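Long-range contact in beta-methylmalyl-CoA dehydratase (Chloroflexus aurantiacus, PDB 4E3E), which catalyses the reversible dehydration of beta-methylmalyl-CoA to mesaconyl-CoA in the glyoxylate assimilation cycle: residues F243-I254 with H279-I289. Numbering follows the deposited sequence.
Sequences FGRRIVYGGHII and HTNPSFAGDTI
Arg245 lays its guanidinium flat over one face of the Phe284 ring, the planes 17° apart and Arg245 CZ 3.6 Å from the ring centroid, a combined stack and cation-pi contact. With CG held between the backbone N and the carbonyl carbon and the chain then bent at chi2, the aliphatic part of Arg245 also meets the ring, CG 3.5 Å from Phe284 CD1. Phe284 also turns an edge toward the face of Phe243 in an offset edge-to-face pair with planes at 60°. Farther out on the Phe243 ring, Pro282 CG makes an off-centre CH-pi contact.

One direct backbone hydrogen bond joins the segments, Val248 N to Ser283 O (3.0 Å, nearly straight). Two waters extend this pairing: one links Arg246 O with Ala285 N, the other Val248 O with Ser283 N. In the hot-dog fold a long helix lies against a curved antiparallel sheet; here the lead-in and N-terminal end of helix 250-265 pack on the 279-287 connection and the start of strand 288-300.

Ile253 CD1 makes apolar contact with Ile289 CG1 (4.2 Å) and lies against the Ser283 side chain. At the helix start His279 CE1 comes within 3.3 Å of Gly250 C and touches Ile254 CD1. His279 NE2 is hydrogen-bonded to Tyr90 OH, and the His279 side chain lies about 5 Å from that of Asn87, which probably binds substrate.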
loop_
_atom_site.group_PDB
_atom_site.type_symbol
_atom_site.label_atom_id
_atom_site.label_comp_id
_atom_site.label_asym_id
_atom_site.label_seq_id
_atom_site.Cartn_x
_atom_site.Cartn_y
_atom_site.Cartn_z
ATOM N N PHE A 243 -14.753 -16.651 17.966
ATOM C CA PHE A 243 -15.140 -16.060 16.692
ATOM C C PHE A 243 -14.549 -16.857 15.542
ATOM O O PHE A 243 -15.099 -16.874 14.435
ATOM C CB PHE A 243 -14.666 -14.605 16.588
ATOM C CG PHE A 243 -15.142 -13.708 17.705
ATOM C CD1 PHE A 243 -16.485 -13.656 18.064
ATOM C CD2 PHE A 243 -14.241 -12.879 18.372
ATOM C CE1 PHE A 243 -16.918 -12.819 19.085
ATOM C CE2 PHE A 243 -14.664 -12.033 19.390
ATOM C CZ PHE A 243 -16.005 -12.005 19.748
ATOM N N GLY A 244 -13.411 -17.493 15.806
ATOM C CA GLY A 244 -12.761 -18.359 14.835
ATOM C C GLY A 244 -12.149 -17.610 13.671
ATOM O O GLY A 244 -11.966 -18.199 12.595
ATOM N N ARG A 245 -11.836 -16.320 13.879
ATOM C CA ARG A 245 -11.274 -15.503 12.830
ATOM C C ARG A 245 -10.633 -14.286 13.465
ATOM O O ARG A 245 -10.957 -13.921 14.596
ATOM C CB ARG A 245 -12.342 -15.105 11.795
ATOM C CG ARG A 245 -13.597 -14.495 12.379
ATOM C CD ARG A 245 -14.864 -15.090 11.780
ATOM N NE ARG A 245 -16.032 -14.598 12.512
ATOM C CZ ARG A 245 -17.026 -13.892 11.980
ATOM N NH1 ARG A 245 -17.041 -13.615 10.678
ATOM N NH2 ARG A 245 -18.026 -13.477 12.753
ATOM N N ARG A 246 -9.706 -13.677 12.743
ATOM C CA ARG A 246 -9.038 -12.456 13.208
ATOM C C ARG A 246 -10.048 -11.332 13.386
ATOM O O ARG A 246 -11.058 -11.286 12.681
ATOM C CB ARG A 246 -7.954 -12.049 12.213
ATOM C CG ARG A 246 -6.768 -13.009 12.174
ATOM C CD ARG A 246 -5.968 -12.859 10.882
ATOM N NE ARG A 246 -6.605 -13.585 9.776
ATOM C CZ ARG A 246 -6.141 -13.654 8.525
ATOM N NH1 ARG A 246 -6.821 -14.360 7.626
ATOM N NH2 ARG A 246 -5.015 -13.025 8.164
ATOM N N ILE A 247 -9.771 -10.440 14.335
ATOM C CA ILE A 247 -10.656 -9.338 14.675
ATOM C C ILE A 247 -10.068 -8.066 14.103
ATOM O O ILE A 247 -8.857 -7.814 14.225
ATOM C CB ILE A 247 -10.846 -9.197 16.206
ATOM C CG1 ILE A 247 -11.439 -10.501 16.767
ATOM C CG2 ILE A 247 -11.792 -8.046 16.519
ATOM C CD1 ILE A 247 -11.364 -10.620 18.276
ATOM N N VAL A 248 -10.922 -7.286 13.446
ATOM C CA VAL A 248 -10.496 -6.025 12.846
ATOM C C VAL A 248 -10.267 -4.988 13.933
ATOM O O VAL A 248 -11.111 -4.798 14.816
ATOM C CB VAL A 248 -11.525 -5.501 11.806
ATOM C CG1 VAL A 248 -11.128 -4.105 11.291
ATOM C CG2 VAL A 248 -11.657 -6.483 10.656
ATOM N N TYR A 249 -9.116 -4.329 13.868
ATOM C CA TYR A 249 -8.825 -3.197 14.713
ATOM C C TYR A 249 -10.016 -2.232 14.726
ATOM O O TYR A 249 -10.443 -1.719 13.668
ATOM C CB TYR A 249 -7.570 -2.476 14.159
ATOM C CG TYR A 249 -7.262 -1.136 14.771
ATOM C CD1 TYR A 249 -7.312 -0.939 16.164
ATOM C CD2 TYR A 249 -6.859 -0.045 13.961
ATOM C CE1 TYR A 249 -7.009 0.310 16.724
ATOM C CE2 TYR A 249 -6.563 1.182 14.522
ATOM C CZ TYR A 249 -6.645 1.360 15.900
ATOM O OH TYR A 249 -6.343 2.606 16.450
ATOM N N GLY A 250 -10.541 -1.968 15.921
ATOM C CA GLY A 250 -11.664 -1.037 16.089
ATOM C C GLY A 250 -11.453 0.318 15.411
ATOM O O GLY A 250 -12.383 0.885 14.828
ATOM N N GLY A 251 -10.233 0.843 15.472
ATOM C CA GLY A 251 -9.929 2.127 14.839
ATOM C C GLY A 251 -10.031 2.091 13.314
ATOM O O GLY A 251 -10.249 3.126 12.681
ATOM N N HIS A 252 -9.867 0.908 12.719
ATOM C CA HIS A 252 -10.102 0.730 11.278
ATOM C C HIS A 252 -11.547 1.049 10.964
ATOM O O HIS A 252 -11.844 1.701 9.958
ATOM C CB HIS A 252 -9.746 -0.693 10.852
ATOM C CG HIS A 252 -9.712 -0.915 9.342
ATOM N ND1 HIS A 252 -8.723 -0.449 8.567
ATOM C CD2 HIS A 252 -10.555 -1.664 8.500
ATOM C CE1 HIS A 252 -8.934 -0.810 7.283
ATOM N NE2 HIS A 252 -10.051 -1.579 7.247
ATOM N N ILE A 253 -12.456 0.625 11.838
ATOM C CA ILE A 253 -13.884 0.937 11.668
ATOM C C ILE A 253 -14.165 2.428 11.806
ATOM O O ILE A 253 -14.967 2.990 11.050
ATOM C CB ILE A 253 -14.755 0.111 12.640
ATOM C CG1 ILE A 253 -14.377 -1.371 12.516
ATOM C CG2 ILE A 253 -16.245 0.337 12.390
ATOM C CD1 ILE A 253 -14.448 -1.922 11.100
ATOM N N ILE A 254 -13.492 3.073 12.753
ATOM C CA ILE A 254 -13.619 4.521 12.913
ATOM C C ILE A 254 -13.222 5.220 11.607
ATOM O O ILE A 254 -13.914 6.137 11.121
ATOM C CB ILE A 254 -12.787 5.052 14.105
ATOM C CG1 ILE A 254 -13.344 4.531 15.439
ATOM C CG2 ILE A 254 -12.771 6.575 14.117
ATOM C CD1 ILE A 254 -12.426 4.718 16.635
ATOM N N HIS A 279 -16.638 0.368 20.684
ATOM C CA HIS A 279 -16.641 -0.717 19.702
ATOM C C HIS A 279 -17.600 -1.739 20.206
ATOM O O HIS A 279 -17.224 -2.617 20.957
ATOM C CB HIS A 279 -15.235 -1.285 19.520
ATOM C CG HIS A 279 -14.212 -0.220 19.226
ATOM N ND1 HIS A 279 -14.116 0.376 18.019
ATOM C CD2 HIS A 279 -13.280 0.406 20.048
ATOM C CE1 HIS A 279 -13.155 1.319 18.058
ATOM N NE2 HIS A 279 -12.638 1.334 19.296
ATOM N N THR A 280 -18.857 -1.601 19.794
ATOM C CA THR A 280 -19.984 -2.276 20.434
ATOM C C THR A 280 -20.076 -3.761 20.116
ATOM O O THR A 280 -20.564 -4.539 20.925
ATOM C CB THR A 280 -21.310 -1.588 20.049
ATOM O OG1 THR A 280 -21.372 -1.466 18.627
ATOM C CG2 THR A 280 -21.368 -0.169 20.634
ATOM N N ASN A 281 -19.643 -4.141 18.921
ATOM C CA ASN A 281 -19.537 -5.536 18.506
ATOM C C ASN A 281 -18.282 -5.662 17.648
ATOM O O ASN A 281 -17.843 -4.665 17.057
ATOM C CB ASN A 281 -20.788 -5.987 17.723
ATOM C CG ASN A 281 -22.004 -6.149 18.614
ATOM O OD1 ASN A 281 -22.047 -7.035 19.468
ATOM N ND2 ASN A 281 -23.001 -5.295 18.422
ATOM N N PRO A 282 -17.685 -6.870 17.596
ATOM C CA PRO A 282 -16.478 -7.076 16.798
ATOM C C PRO A 282 -16.802 -7.046 15.295
ATOM O O PRO A 282 -17.921 -7.342 14.887
ATOM C CB PRO A 282 -16.006 -8.474 17.238
ATOM C CG PRO A 282 -17.270 -9.178 17.604
ATOM C CD PRO A 282 -18.149 -8.127 18.228
ATOM N N SER A 283 -15.818 -6.675 14.496
ATOM C CA SER A 283 -15.930 -6.601 13.048
ATOM C C SER A 283 -14.904 -7.560 12.471
ATOM O O SER A 283 -13.841 -7.770 13.075
ATOM C CB SER A 283 -15.563 -5.185 12.583
ATOM O OG SER A 283 -16.587 -4.263 12.902
ATOM N N PHE A 284 -15.203 -8.121 11.299
ATOM C CA PHE A 284 -14.394 -9.183 10.710
ATOM C C PHE A 284 -14.267 -8.954 9.217
ATOM O O PHE A 284 -15.123 -8.289 8.632
ATOM C CB PHE A 284 -15.086 -10.522 10.943
ATOM C CG PHE A 284 -15.374 -10.804 12.390
ATOM C CD1 PHE A 284 -14.367 -11.241 13.241
ATOM C CD2 PHE A 284 -16.659 -10.619 12.907
ATOM C CE1 PHE A 284 -14.629 -11.499 14.581
ATOM C CE2 PHE A 284 -16.929 -10.867 14.246
ATOM C CZ PHE A 284 -15.907 -11.317 15.084
ATOM N N ALA A 285 -13.198 -9.484 8.604
ATOM C CA ALA A 285 -13.066 -9.479 7.139
ATOM C C ALA A 285 -14.293 -10.147 6.573
ATOM O O ALA A 285 -14.773 -11.123 7.161
ATOM C CB ALA A 285 -11.816 -10.220 6.703
ATOM N N GLY A 286 -14.833 -9.604 5.479
ATOM C CA GLY A 286 -16.093 -10.120 4.934
ATOM C C GLY A 286 -17.339 -9.363 5.385
ATOM O O GLY A 286 -18.420 -9.508 4.794
ATOM N N ASP A 287 -17.217 -8.591 6.458
ATOM C CA ASP A 287 -18.293 -7.709 6.870
ATOM C C ASP A 287 -18.335 -6.487 5.976
ATOM O O ASP A 287 -17.289 -5.913 5.630
ATOM C CB ASP A 287 -18.109 -7.269 8.323
ATOM C CG ASP A 287 -18.361 -8.405 9.325
ATOM O OD1 ASP A 287 -18.995 -9.422 8.968
ATOM O OD2 ASP A 287 -17.926 -8.276 10.490
ATOM N N THR A 288 -19.539 -6.059 5.618
ATOM C CA THR A 288 -19.686 -4.775 4.895
ATOM C C THR A 288 -20.118 -3.651 5.840
ATOM O O THR A 288 -21.164 -3.741 6.480
ATOM C CB THR A 288 -20.676 -4.926 3.726
ATOM O OG1 THR A 288 -20.239 -6.013 2.903
ATOM C CG2 THR A 288 -20.763 -3.652 2.884
ATOM N N ILE A 289 -19.314 -2.586 5.908
ATOM C CA ILE A 289 -19.541 -1.519 6.862
ATOM C C ILE A 289 -20.348 -0.390 6.212
ATOM O O ILE A 289 -20.002 0.087 5.113
ATOM C CB ILE A 289 -18.203 -0.926 7.392
ATOM C CG1 ILE A 289 -17.340 -2.007 8.088
ATOM C CG2 ILE A 289 -18.473 0.239 8.337
ATOM C CD1 ILE A 289 -18.091 -2.881 9.111
HETATM O O HOH W 1 -11.425 -11.310 9.927
HETATM O O HOH W 2 -13.671 -5.192 15.644
#